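Local coordinates for Cag pathogenicity island protein (Cag10) (Helicobacter pylori 26695, PDB 6IQT), which is a VirB8 homologue of the type IV secretion system encoded by the cag pathogenicity island and probably serves as a membrane-bound assembly component of that machine, at residues A[24-28]-A[29-33]. Residues are numbered along the deposited sequence; the frame is centred on the assembly and turned at random.
Sequences IVNSE and AVVDS
S27 and V30 meet where an extended N-terminal segment turns into helix 30-43. The residues are close neighbours in sequence, and the contact is local. V30 can be followed outward. Its CB sits 3.6 Å from S27 OG. From there the two methyls part. CG1, anti to the backbone N (chi1 167°), approaches V25 O at 3.5 Å. CG2 lies beside the backbone N, 3.5 Å from S27 OG, and also meets V25 CG1 at 3.8 Å. The V25 and V30 side chains cross at about a right angle, and both touch F152, which extends this small apolar patch.

S27 offers two oxygens to the start of the helix. Its carbonyl O accepts the N-H of V31 at 3.0 Å, closing a turn at the helix start. Its OG accepts a weak bond from V30 N at 3.3 Å. A chi1 of 69° places OG between the backbone N and the carbonyl carbon, on the side where V30 N lies. S27 thus receives the N-H of V31 firmly and that of V30 only weakly.

V31 CG2 packs against S27 O at 3.4 Å, while the V31 side chain reaches Y135 and F137 of strand 125-137. A29 holds the N-cap position. Its carbonyl O takes both the N-H and the OG of S33, from opposite faces of the carbonyl plane. D32 forms a salt bridge with R96 of strand 84-98, tying the first turn to the sheet.

This is a loop-to-helix junction, with S27 two residues before the N-cap. It opens the first modelled helix, which packs on the curved antiparallel sheet of the NTF2-like VirB8 domain, the part of the longer membrane protein held in this chain.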
# COMPACT_ATOMS: atom_id res chain seq x y z
N ILE A 24 -27.14 8.02 -0.65
CA ILE A 24 -25.79 8.22 -1.15
C ILE A 24 -25.62 9.68 -1.52
O ILE A 24 -26.44 10.23 -2.27
CB ILE A 24 -25.45 7.32 -2.36
CG1 ILE A 24 -25.49 5.84 -1.96
CG2 ILE A 24 -24.05 7.66 -2.90
CD1 ILE A 24 -25.46 4.90 -3.16
N VAL A 25 -24.59 10.31 -0.97
CA VAL A 25 -24.14 11.62 -1.40
C VAL A 25 -22.71 11.43 -1.91
O VAL A 25 -21.83 11.01 -1.15
CB VAL A 25 -24.18 12.65 -0.26
CG1 VAL A 25 -23.60 13.98 -0.73
CG2 VAL A 25 -25.61 12.86 0.21
N ASN A 26 -22.50 11.70 -3.20
CA ASN A 26 -21.22 11.44 -3.86
C ASN A 26 -20.61 12.79 -4.24
O ASN A 26 -20.97 13.39 -5.26
CB ASN A 26 -21.42 10.54 -5.08
CG ASN A 26 -20.12 10.06 -5.68
OD1 ASN A 26 -19.04 10.58 -5.37
ND2 ASN A 26 -20.21 9.05 -6.54
N SER A 27 -19.71 13.28 -3.40
CA SER A 27 -19.05 14.56 -3.64
C SER A 27 -17.63 14.49 -3.09
O SER A 27 -17.34 13.70 -2.19
CB SER A 27 -19.79 15.73 -2.99
OG SER A 27 -19.66 15.64 -1.57
N GLU A 28 -16.75 15.30 -3.68
CA GLU A 28 -15.50 15.67 -3.03
C GLU A 28 -15.87 16.66 -1.94
O GLU A 28 -16.20 17.82 -2.21
CB GLU A 28 -14.53 16.34 -4.00
CG GLU A 28 -14.19 15.61 -5.27
CD GLU A 28 -13.40 16.51 -6.22
OE1 GLU A 28 -12.97 17.59 -5.76
OE2 GLU A 28 -13.20 16.15 -7.40
N ALA A 29 -15.82 16.17 -0.72
CA ALA A 29 -16.17 16.80 0.55
C ALA A 29 -16.57 15.58 1.36
O ALA A 29 -15.93 15.27 2.37
CB ALA A 29 -17.31 17.83 0.47
N VAL A 30 -17.57 14.85 0.88
CA VAL A 30 -18.01 13.64 1.57
C VAL A 30 -16.95 12.55 1.46
O VAL A 30 -16.62 11.88 2.45
CB VAL A 30 -19.38 13.15 1.03
CG1 VAL A 30 -19.68 11.75 1.51
CG2 VAL A 30 -20.48 14.10 1.46
N VAL A 31 -16.38 12.37 0.27
CA VAL A 31 -15.32 11.38 0.10
C VAL A 31 -14.15 11.71 1.01
O VAL A 31 -13.60 10.83 1.70
CB VAL A 31 -14.89 11.30 -1.38
CG1 VAL A 31 -13.53 10.59 -1.53
CG2 VAL A 31 -15.93 10.56 -2.21
N ASP A 32 -13.75 12.98 1.02
CA ASP A 32 -12.57 13.37 1.80
C ASP A 32 -12.82 13.22 3.29
O ASP A 32 -11.92 12.78 4.02
CB ASP A 32 -12.17 14.81 1.45
CG ASP A 32 -11.61 14.93 0.00
OD1 ASP A 32 -11.50 13.93 -0.72
OD2 ASP A 32 -11.26 16.05 -0.41
N SER A 33 -14.02 13.57 3.77
CA SER A 33 -14.36 13.38 5.19
C SER A 33 -14.37 11.91 5.57
O SER A 33 -13.89 11.53 6.65
CB SER A 33 -15.72 14.01 5.50
OG SER A 33 -15.71 15.40 5.26